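Long-range contacts in signal transduction protein TRAP (Staphylococcus aureus, PDB 4AE5), which probably acts as a phosphorylation-dependent signal transducer that activates the agr system and RNAIII synthesis, raising expression of toxins and biofilm genes: residues 3-8 and 43-48; 22-27 and 37-42; 56-61 and 102-107; 65-70 and 161-166. All blocks are in the same frame, centred on the assembly; numbering follows the deposited sequence.

Contact 1 (3-8 and 43-48). With FMT (formic acid), chain E.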
# COMPACT_ATOMS: atom_id res chain seq x y z
N LYS A 3 -11.13 5.06 -3.74
CA LYS A 3 -10.81 3.72 -3.24
C LYS A 3 -9.66 3.08 -3.99
O LYS A 3 -9.40 3.40 -5.17
CB LYS A 3 -12.03 2.78 -3.38
CG LYS A 3 -13.24 3.20 -2.52
CD LYS A 3 -14.45 2.30 -2.72
CE LYS A 3 -15.40 2.39 -1.54
NZ LYS A 3 -16.38 3.49 -1.63
N LEU A 4 -9.00 2.14 -3.33
CA LEU A 4 -7.97 1.38 -4.00
C LEU A 4 -8.38 -0.08 -4.05
O LEU A 4 -8.77 -0.66 -3.01
CB LEU A 4 -6.62 1.56 -3.30
CG LEU A 4 -5.38 1.07 -4.04
CD1 LEU A 4 -4.20 1.99 -3.69
CD2 LEU A 4 -5.11 -0.38 -3.65
N TYR A 5 -8.24 -0.67 -5.26
CA TYR A 5 -8.60 -2.06 -5.53
C TYR A 5 -7.31 -2.84 -5.85
O TYR A 5 -6.58 -2.42 -6.74
CB TYR A 5 -9.51 -2.05 -6.75
CG TYR A 5 -10.78 -1.22 -6.53
CD1 TYR A 5 -10.80 0.16 -6.77
CD2 TYR A 5 -11.96 -1.82 -6.07
CE1 TYR A 5 -11.95 0.91 -6.59
CE2 TYR A 5 -13.14 -1.08 -5.89
CZ TYR A 5 -13.13 0.27 -6.17
OH TYR A 5 -14.25 1.03 -5.95
N THR A 6 -7.07 -3.97 -5.16
CA THR A 6 -5.84 -4.77 -5.36
C THR A 6 -6.30 -6.18 -5.75
O THR A 6 -7.22 -6.71 -5.10
CB THR A 6 -4.97 -4.81 -4.11
OG1 THR A 6 -4.70 -3.45 -3.70
CG2 THR A 6 -3.62 -5.52 -4.44
N SER A 7 -5.71 -6.74 -6.81
CA SER A 7 -5.92 -8.14 -7.23
C SER A 7 -4.57 -8.87 -7.32
O SER A 7 -3.55 -8.25 -7.57
CB SER A 7 -6.63 -8.20 -8.60
OG SER A 7 -8.00 -7.84 -8.52
N TYR A 8 -4.62 -10.18 -7.13
CA TYR A 8 -3.46 -11.08 -7.12
C TYR A 8 -3.70 -12.17 -8.15
O TYR A 8 -4.85 -12.58 -8.40
CB TYR A 8 -3.33 -11.72 -5.72
CG TYR A 8 -3.25 -10.68 -4.63
CD1 TYR A 8 -2.06 -10.00 -4.39
CD2 TYR A 8 -4.38 -10.32 -3.88
CE1 TYR A 8 -1.96 -9.04 -3.41
CE2 TYR A 8 -4.28 -9.34 -2.89
CZ TYR A 8 -3.08 -8.70 -2.66
OH TYR A 8 -2.96 -7.69 -1.69
N GLY A 43 -14.34 5.91 -9.28
CA GLY A 43 -15.40 5.28 -10.10
C GLY A 43 -15.48 3.76 -9.98
O GLY A 43 -15.18 3.20 -8.92
N GLU A 44 -15.88 3.08 -11.06
CA GLU A 44 -15.91 1.60 -11.13
C GLU A 44 -14.51 1.04 -11.35
O GLU A 44 -13.73 1.62 -12.08
CB GLU A 44 -16.82 1.09 -12.26
CG GLU A 44 -18.24 1.62 -12.23
CD GLU A 44 -18.95 1.43 -10.89
OE1 GLU A 44 -18.82 0.37 -10.24
OE2 GLU A 44 -19.67 2.36 -10.49
N THR A 45 -14.20 -0.08 -10.71
CA THR A 45 -12.95 -0.82 -11.00
C THR A 45 -13.22 -1.89 -12.09
O THR A 45 -14.36 -2.38 -12.26
CB THR A 45 -12.35 -1.50 -9.74
OG1 THR A 45 -11.16 -2.19 -10.13
CG2 THR A 45 -13.29 -2.52 -9.17
N VAL A 46 -12.17 -2.24 -12.84
CA VAL A 46 -12.24 -3.38 -13.77
C VAL A 46 -11.75 -4.72 -13.17
O VAL A 46 -11.71 -5.75 -13.86
CB VAL A 46 -11.51 -3.08 -15.10
CG1 VAL A 46 -12.28 -2.03 -15.90
CG2 VAL A 46 -10.05 -2.66 -14.85
N LEU A 47 -11.38 -4.72 -11.90
CA LEU A 47 -10.87 -5.93 -11.25
C LEU A 47 -12.04 -6.72 -10.70
O LEU A 47 -13.04 -6.12 -10.33
CB LEU A 47 -9.91 -5.52 -10.14
CG LEU A 47 -8.68 -4.77 -10.65
CD1 LEU A 47 -7.80 -4.36 -9.47
CD2 LEU A 47 -7.94 -5.68 -11.63
N LYS A 48 -11.96 -8.06 -10.69
CA LYS A 48 -13.08 -8.91 -10.19
C LYS A 48 -12.77 -9.51 -8.80
O LYS A 48 -11.67 -10.02 -8.56
CB LYS A 48 -13.47 -10.02 -11.19
CG LYS A 48 -13.52 -9.56 -12.65
CD LYS A 48 -14.75 -10.07 -13.39
CE LYS A 48 -14.67 -11.54 -13.82
NZ LYS A 48 -14.42 -11.71 -15.29
C FMT E . -0.16 -5.65 -1.75
O1 FMT E . -1.14 -4.87 -1.64
O2 FMT E . -0.33 -6.94 -1.39
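Thr45 and Leu47 belong to an ST turn in the loop that follows strand 35-41, and through them this loop lies against Tyr5 and Ser7 on strand 3-9, one stave of the closed antiparallel barrel. The turn is made by Leu47 N, which donates to Thr45 OG1 over 3.1 Å in a nearly straight bond (166°). Threonine suits the place because its two branches do different work. OG1 stands anti to the backbone N (chi1 179°), where it can accept from Leu47 and also bond to Glu39, while the carbon end is turned onto the tyrosine. Thr45 CB sits over the middle of the Tyr5 ring, 3.6 Å from its centroid and 11° off the normal, a CH-pi contact; CG2 leans toward one rim, 3.4 Å from Tyr5 CD2. Leu47 comes down farther along the strand, with CD1 4.0 Å from Tyr5 CB and 3.6 Å from Tyr5 O. Its CB lies 3.4 Å from Ser7 OG, so the small serine lets the leucine settle close to the strand. The contact between the two segments is thus made by packing. Thr6 points away from the loop, and Tyr8 OH donates to O2 of a formic acid (2.8 Å), probably from the crystallisation liquor, which Lys115, Tyr117 and Arg160 also bind. Strand 3-9 runs between strands 35-41 and 51-59, pairing Tyr5 with Glu39 on one flank and Thr6 with Ser51 on the other, and the loop joining those two strands passes over it.

Contact 2 (22-27 and 37-42)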
# COMPACT_ATOMS: atom_id res chain seq x y z
N PRO A 22 -7.37 -0.54 -21.34
CA PRO A 22 -6.35 0.47 -21.52
C PRO A 22 -6.77 1.89 -21.00
O PRO A 22 -5.88 2.72 -20.72
CB PRO A 22 -6.15 0.47 -23.05
CG PRO A 22 -7.41 -0.06 -23.63
CD PRO A 22 -8.20 -0.75 -22.55
N THR A 23 -8.08 2.16 -20.86
CA THR A 23 -8.57 3.43 -20.30
C THR A 23 -8.43 3.58 -18.74
O THR A 23 -8.65 4.67 -18.16
CB THR A 23 -10.04 3.71 -20.70
OG1 THR A 23 -10.90 2.71 -20.13
CG2 THR A 23 -10.23 3.78 -22.29
N HIS A 24 -8.07 2.49 -18.09
CA HIS A 24 -7.89 2.43 -16.67
C HIS A 24 -6.42 2.43 -16.36
O HIS A 24 -5.63 1.72 -17.02
CB HIS A 24 -8.51 1.15 -16.09
CG HIS A 24 -10.01 1.23 -15.97
ND1 HIS A 24 -10.65 1.28 -14.78
CD2 HIS A 24 -11.00 1.34 -16.96
CE1 HIS A 24 -11.99 1.41 -15.00
NE2 HIS A 24 -12.19 1.41 -16.34
N GLN A 25 -6.08 3.16 -15.28
CA GLN A 25 -4.69 3.34 -14.86
C GLN A 25 -4.34 2.26 -13.86
O GLN A 25 -4.42 2.47 -12.62
CB GLN A 25 -4.51 4.71 -14.19
CG GLN A 25 -4.84 5.90 -15.09
CD GLN A 25 -6.14 6.61 -14.68
OE1 GLN A 25 -7.25 6.09 -14.88
NE2 GLN A 25 -6.01 7.82 -14.09
N LEU A 26 -3.90 1.12 -14.39
CA LEU A 26 -3.59 -0.03 -13.55
C LEU A 26 -2.07 -0.13 -13.40
O LEU A 26 -1.34 0.13 -14.35
CB LEU A 26 -4.19 -1.30 -14.19
CG LEU A 26 -5.71 -1.49 -14.19
CD1 LEU A 26 -6.17 -2.32 -15.37
CD2 LEU A 26 -6.16 -2.25 -12.93
N PHE A 27 -1.62 -0.44 -12.18
CA PHE A 27 -0.16 -0.54 -11.87
C PHE A 27 0.14 -2.01 -11.46
O PHE A 27 -0.41 -2.55 -10.49
CB PHE A 27 0.18 0.46 -10.76
CG PHE A 27 -0.07 1.91 -11.19
CD1 PHE A 27 0.89 2.59 -11.95
CD2 PHE A 27 -1.26 2.54 -10.91
CE1 PHE A 27 0.68 3.92 -12.37
CE2 PHE A 27 -1.50 3.88 -11.34
CZ PHE A 27 -0.52 4.56 -12.06
N ILE A 37 -1.73 -6.43 -8.96
CA ILE A 37 -2.15 -5.27 -9.73
C ILE A 37 -3.13 -4.37 -8.90
O ILE A 37 -3.96 -4.90 -8.10
CB ILE A 37 -2.71 -5.70 -11.11
CG1 ILE A 37 -2.74 -4.52 -12.11
CG2 ILE A 37 -4.11 -6.28 -10.96
CD1 ILE A 37 -2.96 -4.98 -13.54
N PHE A 38 -3.05 -3.04 -9.10
CA PHE A 38 -4.04 -2.13 -8.40
C PHE A 38 -4.41 -0.90 -9.24
O PHE A 38 -3.66 -0.53 -10.17
CB PHE A 38 -3.56 -1.73 -6.99
CG PHE A 38 -2.24 -0.96 -6.94
CD1 PHE A 38 -2.21 0.43 -7.13
CD2 PHE A 38 -1.02 -1.62 -6.68
CE1 PHE A 38 -0.98 1.14 -7.11
CE2 PHE A 38 0.19 -0.93 -6.64
CZ PHE A 38 0.23 0.44 -6.86
N GLU A 39 -5.55 -0.29 -8.90
CA GLU A 39 -5.95 0.98 -9.46
C GLU A 39 -6.59 1.74 -8.36
O GLU A 39 -7.18 1.17 -7.48
CB GLU A 39 -6.93 0.86 -10.67
CG GLU A 39 -8.20 0.09 -10.39
CD GLU A 39 -9.17 0.10 -11.58
OE1 GLU A 39 -9.07 0.94 -12.47
OE2 GLU A 39 -10.01 -0.77 -11.65
N GLU A 40 -6.50 3.05 -8.44
CA GLU A 40 -7.10 3.93 -7.46
C GLU A 40 -8.10 4.83 -8.20
O GLU A 40 -7.71 5.57 -9.13
CB GLU A 40 -5.97 4.80 -6.91
CG GLU A 40 -6.36 5.85 -5.89
CD GLU A 40 -5.07 6.38 -5.24
OE1 GLU A 40 -4.30 7.19 -5.82
OE2 GLU A 40 -4.77 5.88 -4.18
N THR A 41 -9.35 4.88 -7.75
CA THR A 41 -10.33 5.66 -8.50
C THR A 41 -11.54 5.91 -7.62
O THR A 41 -11.85 5.08 -6.74
CB THR A 41 -10.79 4.90 -9.79
OG1 THR A 41 -11.78 5.64 -10.50
CG2 THR A 41 -11.37 3.55 -9.46
N ASP A 42 -12.24 7.03 -7.85
CA ASP A 42 -13.55 7.13 -7.26
C ASP A 42 -14.66 6.54 -8.14
O ASP A 42 -15.82 6.70 -7.80
CB ASP A 42 -13.88 8.60 -6.86
CG ASP A 42 -13.93 9.50 -8.04
OD1 ASP A 42 -13.73 9.02 -9.20
OD2 ASP A 42 -14.17 10.69 -7.83
O HOH W 1 -8.28 3.69 -13.40
O HOH W 2 -4.95 4.07 -10.50
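His24 ND1 donates to Glu39 OE1 over 2.8 Å, a straight His-carboxylate bond with the oxygen in the plane of the imidazole. The oxygen receives it on its syn lone pair, and ring and carboxylate planes stand 58° apart. A water donates to the same OE1 and accepts from Gln25 N (2.9 Å), tying the backbone beside the histidine to the acid as well. A second water joins Gln25 O to Glu40 N. Where the chain enters strand 27-30, direct pairing takes over: Phe27 N gives to Phe38 O (2.9 Å) and Phe38 N returns a bond to Phe27 O (3.0 Å), an antiparallel hydrogen-bonded pair. On the face that carries these two phenylalanines, Phe27 CB rests over the Phe38 ring, 4.1 Å from its centroid and offset toward the rim, while the rings themselves meet obliquely. Phe38 CG lies between its backbone N and carbonyl carbon (chi1 61°), which brings the far end of the ring under Phe27. Leu26 packs CB against Ile37 CD1 (3.9 Å) and brings CD2 beside the aliphatic part of Glu39. The carboxylate of Glu39 is buried, yet well supplied: OE2 accepts from Val46 N, with Thr45 close by, while OE1 takes His24 and water. Donation from His24, Val46 N and the water would be expected to favour its ionised form, and a protonated His24 would probably strengthen that preference.

Contact 3 (56-61 and 102-107)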
# COMPACT_ATOMS: atom_id res chain seq x y z
N ILE A 56 -7.54 6.97 2.94
CA ILE A 56 -7.67 7.87 4.12
C ILE A 56 -6.73 9.08 3.99
O ILE A 56 -7.10 10.25 4.31
CB ILE A 56 -7.30 7.11 5.43
CG1 ILE A 56 -8.15 5.85 5.61
CG2 ILE A 56 -7.44 7.99 6.68
CD1 ILE A 56 -9.61 6.19 5.32
N LYS A 57 -5.49 8.79 3.56
CA LYS A 57 -4.50 9.82 3.30
C LYS A 57 -3.59 9.39 2.17
O LYS A 57 -3.31 8.19 2.03
CB LYS A 57 -3.65 10.10 4.56
CG LYS A 57 -2.79 11.36 4.36
CD LYS A 57 -1.68 11.63 5.33
CE LYS A 57 -2.13 11.65 6.77
NZ LYS A 57 -1.06 12.43 7.47
N GLU A 58 -3.08 10.38 1.41
CA GLU A 58 -2.20 10.15 0.27
C GLU A 58 -1.19 11.32 0.11
O GLU A 58 -1.48 12.50 0.47
CB GLU A 58 -3.03 9.99 -1.01
CG GLU A 58 -3.99 11.17 -1.27
CD GLU A 58 -4.82 10.98 -2.54
OE1 GLU A 58 -4.24 10.97 -3.65
OE2 GLU A 58 -6.06 10.81 -2.45
N ILE A 59 -0.01 10.96 -0.40
CA ILE A 59 0.99 11.91 -0.85
C ILE A 59 1.54 11.32 -2.15
O ILE A 59 1.89 10.12 -2.20
CB ILE A 59 2.15 12.01 0.19
CG1 ILE A 59 1.64 12.45 1.57
CG2 ILE A 59 3.36 12.72 -0.40
CD1 ILE A 59 2.61 12.17 2.70
N GLY A 60 1.67 12.11 -3.20
CA GLY A 60 2.40 11.64 -4.40
C GLY A 60 1.60 10.73 -5.36
O GLY A 60 0.51 10.22 -5.03
N GLU A 61 2.15 10.52 -6.54
CA GLU A 61 1.47 9.71 -7.56
C GLU A 61 2.10 8.34 -7.69
O GLU A 61 3.30 8.18 -7.46
CB GLU A 61 1.48 10.41 -8.92
CG GLU A 61 0.96 11.84 -8.83
CD GLU A 61 -0.55 11.90 -8.97
OE1 GLU A 61 -1.05 11.61 -10.09
OE2 GLU A 61 -1.24 12.24 -7.98
N SER A 102 5.91 8.16 -2.74
CA SER A 102 4.50 8.20 -2.39
C SER A 102 4.13 7.52 -1.10
O SER A 102 4.83 6.62 -0.55
CB SER A 102 3.67 7.63 -3.60
OG SER A 102 4.02 6.25 -3.75
N TYR A 103 2.93 7.81 -0.64
CA TYR A 103 2.39 7.23 0.58
C TYR A 103 0.85 7.08 0.42
O TYR A 103 0.18 7.99 -0.14
CB TYR A 103 2.59 8.21 1.74
CG TYR A 103 1.96 7.82 3.03
CD1 TYR A 103 2.37 6.68 3.70
CD2 TYR A 103 0.96 8.58 3.60
CE1 TYR A 103 1.86 6.32 4.95
CE2 TYR A 103 0.41 8.20 4.81
CZ TYR A 103 0.88 7.10 5.49
OH TYR A 103 0.36 6.72 6.71
N ARG A 104 0.32 5.97 0.91
CA ARG A 104 -1.12 5.70 1.06
C ARG A 104 -1.45 5.02 2.37
O ARG A 104 -0.89 3.92 2.71
CB ARG A 104 -1.70 4.86 -0.10
CG ARG A 104 -1.59 5.36 -1.55
CD ARG A 104 -2.45 6.65 -1.75
NE ARG A 104 -2.47 7.07 -3.16
CZ ARG A 104 -1.54 7.85 -3.72
NH1 ARG A 104 -0.50 8.31 -3.01
NH2 ARG A 104 -1.66 8.22 -4.99
N LEU A 105 -2.35 5.65 3.13
CA LEU A 105 -3.00 5.03 4.26
C LEU A 105 -4.41 4.52 3.87
O LEU A 105 -5.25 5.29 3.35
CB LEU A 105 -3.06 5.97 5.46
CG LEU A 105 -3.81 5.48 6.68
CD1 LEU A 105 -2.99 4.34 7.32
CD2 LEU A 105 -4.00 6.66 7.69
N LEU A 106 -4.65 3.23 4.09
CA LEU A 106 -5.81 2.52 3.44
C LEU A 106 -6.67 1.84 4.48
O LEU A 106 -6.17 1.01 5.28
CB LEU A 106 -5.32 1.46 2.45
CG LEU A 106 -4.39 2.04 1.36
CD1 LEU A 106 -3.80 0.92 0.48
CD2 LEU A 106 -5.17 3.05 0.48
N ARG A 107 -7.95 2.25 4.52
CA ARG A 107 -8.94 1.66 5.45
C ARG A 107 -9.72 0.53 4.75
O ARG A 107 -10.39 0.76 3.73
CB ARG A 107 -9.97 2.72 5.92
CG ARG A 107 -11.06 2.08 6.80
CD ARG A 107 -12.32 2.93 6.84
NE ARG A 107 -12.06 4.16 7.58
CZ ARG A 107 -12.41 5.38 7.16
NH1 ARG A 107 -13.06 5.55 6.00
NH2 ARG A 107 -12.16 6.44 7.93
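Strands 56-59 and 102-107 run antiparallel, 175° between their directions, with Glu58 opposite Arg104 as a non-hydrogen-bonded pair and a classic beta bulge where Ile56 and Lys57 both face Leu105. In the bulge Ile56 N donates to Leu105 O (2.9 Å) and Leu105 N to Lys57 O, so both neighbours are held by one residue. Toward the other end Arg104 reaches back along the pair, its chain bent at chi2 (-67°), to meet backbone oxygens. NH1 and NH2 both point at Gly60 O, each 3.0 Å away, and NH1 also donates to Tyr103 O, arriving on the opposite face of that carbonyl from Ile59 N. The bond from Arg104 NH1 to Ile59 O is weak. Gly60 fits here because its phi is positive (80°), which favours glycine, and because Ser102 packs close against it. Glu58 CB lies over one face of the guanidinium, 3.6 Å from Arg104 NH1, while Glu58 OE1 stays beyond salt-bridge range above the plane; its OE2 pairs with Lys2. Ile56 CD1 lies over the centre of the Arg107 guanidinium, 3.4 Å from CZ, an apolar cover on a group whose nitrogens form salt bridges with Glu84 and Glu54. Leu105, on the face with Lys57, Ile59 and Tyr103, meets Ile56 CG2 with its CD2 at 3.8 Å, and both pack against helix 80-88. An arginine suits position Arg104 because it can donate to Gly60 O and Tyr103 O, where strand 51-59 ends, and still give NE to Glu40; the nearby carboxylates probably stabilise its buried charge.

Contact 4 (65-70 and 161-166)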
# COMPACT_ATOMS: atom_id res chain seq x y z
N HIS A 65 7.40 2.31 -12.36
CA HIS A 65 8.86 2.13 -12.20
C HIS A 65 9.34 2.27 -10.77
O HIS A 65 10.53 2.23 -10.53
CB HIS A 65 9.64 3.14 -13.07
CG HIS A 65 9.19 3.19 -14.52
ND1 HIS A 65 9.05 2.08 -15.27
CD2 HIS A 65 8.83 4.27 -15.33
CE1 HIS A 65 8.62 2.42 -16.50
NE2 HIS A 65 8.49 3.76 -16.55
N HIS A 66 8.42 2.54 -9.85
CA HIS A 66 8.78 2.63 -8.41
C HIS A 66 8.77 1.30 -7.65
O HIS A 66 8.05 0.32 -8.04
CB HIS A 66 7.87 3.63 -7.68
CG HIS A 66 7.99 5.11 -8.15
ND1 HIS A 66 8.92 5.55 -9.04
CD2 HIS A 66 7.19 6.19 -7.84
CE1 HIS A 66 8.77 6.90 -9.22
NE2 HIS A 66 7.70 7.28 -8.49
N PHE A 67 9.49 1.23 -6.53
CA PHE A 67 9.40 0.08 -5.60
C PHE A 67 8.32 0.44 -4.59
O PHE A 67 8.22 1.59 -4.17
CB PHE A 67 10.71 -0.05 -4.84
CG PHE A 67 10.67 -1.00 -3.68
CD1 PHE A 67 10.99 -2.35 -3.90
CD2 PHE A 67 10.36 -0.56 -2.37
CE1 PHE A 67 10.96 -3.25 -2.84
CE2 PHE A 67 10.30 -1.47 -1.31
CZ PHE A 67 10.61 -2.81 -1.55
N TYR A 68 7.50 -0.51 -4.22
CA TYR A 68 6.51 -0.29 -3.15
C TYR A 68 6.67 -1.32 -2.04
O TYR A 68 6.97 -2.50 -2.34
CB TYR A 68 5.09 -0.37 -3.71
CG TYR A 68 4.80 0.76 -4.64
CD1 TYR A 68 5.10 0.67 -6.02
CD2 TYR A 68 4.25 1.93 -4.16
CE1 TYR A 68 4.91 1.76 -6.88
CE2 TYR A 68 4.02 3.01 -4.99
CZ TYR A 68 4.32 2.90 -6.39
OH TYR A 68 4.13 4.02 -7.19
N CYS A 69 6.48 -0.90 -0.81
CA CYS A 69 6.19 -1.82 0.27
C CYS A 69 4.73 -1.67 0.75
O CYS A 69 4.33 -0.55 1.09
CB CYS A 69 7.13 -1.60 1.46
SG CYS A 69 6.93 -2.87 2.77
N ALA A 70 3.99 -2.77 0.74
CA ALA A 70 2.67 -2.89 1.31
C ALA A 70 2.80 -3.45 2.73
O ALA A 70 3.34 -4.56 2.95
CB ALA A 70 1.78 -3.80 0.48
N TYR A 161 6.79 -6.94 -0.45
CA TYR A 161 7.54 -6.04 -1.39
C TYR A 161 7.02 -6.20 -2.84
O TYR A 161 6.77 -7.31 -3.28
CB TYR A 161 9.03 -6.34 -1.38
CG TYR A 161 9.82 -5.89 -0.17
CD1 TYR A 161 9.21 -5.30 0.94
CD2 TYR A 161 11.23 -6.09 -0.15
CE1 TYR A 161 9.98 -4.86 2.04
CE2 TYR A 161 11.99 -5.70 0.95
CZ TYR A 161 11.38 -5.08 2.02
OH TYR A 161 12.17 -4.69 3.09
N LEU A 162 6.86 -5.08 -3.55
CA LEU A 162 6.35 -4.97 -4.94
C LEU A 162 7.44 -4.35 -5.81
O LEU A 162 7.81 -3.16 -5.66
CB LEU A 162 5.07 -4.11 -5.02
CG LEU A 162 3.92 -4.36 -4.07
CD1 LEU A 162 2.66 -3.53 -4.47
CD2 LEU A 162 3.42 -5.79 -4.00
N TYR A 163 8.02 -5.17 -6.69
CA TYR A 163 9.06 -4.71 -7.64
C TYR A 163 8.49 -4.36 -9.04
O TYR A 163 7.55 -5.01 -9.50
CB TYR A 163 10.19 -5.77 -7.82
CG TYR A 163 10.90 -6.17 -6.55
CD1 TYR A 163 10.33 -7.09 -5.71
CD2 TYR A 163 12.11 -5.60 -6.17
CE1 TYR A 163 10.91 -7.45 -4.52
CE2 TYR A 163 12.72 -5.98 -4.98
CZ TYR A 163 12.08 -6.90 -4.15
OH TYR A 163 12.68 -7.37 -2.98
N PRO A 164 9.04 -3.33 -9.72
CA PRO A 164 8.57 -3.02 -11.08
C PRO A 164 8.84 -4.14 -12.04
O PRO A 164 9.85 -4.89 -11.87
CB PRO A 164 9.46 -1.84 -11.53
CG PRO A 164 9.89 -1.22 -10.25
CD PRO A 164 10.14 -2.40 -9.33
N ILE A 165 7.99 -4.25 -13.05
CA ILE A 165 8.12 -5.34 -14.02
C ILE A 165 9.17 -4.91 -15.06
O ILE A 165 9.10 -3.77 -15.58
CB ILE A 165 6.82 -5.63 -14.81
CG1 ILE A 165 5.56 -5.71 -13.92
CG2 ILE A 165 7.02 -6.86 -15.68
CD1 ILE A 165 5.55 -6.94 -13.06
N LYS A 166 10.09 -5.82 -15.36
CA LYS A 166 11.08 -5.70 -16.43
C LYS A 166 10.55 -6.37 -17.69
O LYS A 166 10.03 -5.69 -18.58
CB LYS A 166 12.39 -6.37 -16.01
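Leu162 N donates to Tyr68 O over 2.9 Å, and Tyr68 N answers to Leu162 O (3.0 Å, 174°), the hydrogen-bonded pair that joins strands 67-73 and 158-164 in the antiparallel barrel. Tyr68 and Leu162 point to one face of the sheet and touch through their CB atoms (4.0 Å); the tyrosine ring then leads off to bond Ser63 by its hydroxyl. The face of Cys69 and Tyr161 carries an aromatic cluster. Phe67 sets its CG anti to the backbone N (chi1 168°), which swings the ring across to the neighbouring strand, and its edge meets two faces at once. Phe67 CZ comes over Tyr161, 3.5 Å from CG, in an edge-to-face pair with planes at 78°; Phe67 CE1 approaches the face of Tyr163, 3.9 Å from CE2, in a second T-shaped pair. Phenylalanine suits this wedge, having no polar tip to bury between the tyrosines, whereas Tyr161 OH finds Glu127 and Lys130. Cys69 SG touches Tyr161 3.7 Å from CE1, a sulfur-aromatic contact at the ring edge. Helix 123-131 covers this side, laying Tyr126 on Phe67 and Cys69. Ahead of the strand comes His66, probably a phosphorylation site and unmodified here. Its carbonyl oxygen has no polar partner in the model; Pro164 CG lies against it, 3.3 Å from His66 O.

All four contacts reach the same closed antiparallel sheet. Contacts 1 and 2 are the most intimate pair, their centres about 7 Å apart: Glu39 joins the two, and Ser7 N reaches Ile37 O at 2.8 Å. Contact 3 lies about 15 Å, centre to centre, from contact 2, yet a salt bridge spans them, Glu40 OE2 to Arg104 NE at 2.8 Å. Contact 4 meets contact 3 where Tyr68 CE2 packs 3.5 Å from Ser102 OG, and contact 2 where Leu162 CD1 lies 4.2 Å from Phe38 CE2. Tyr8 of contact 1 binds a formic acid, and the Leu162 side chain of contact 4 also lies about 4 Å from bound formic acid.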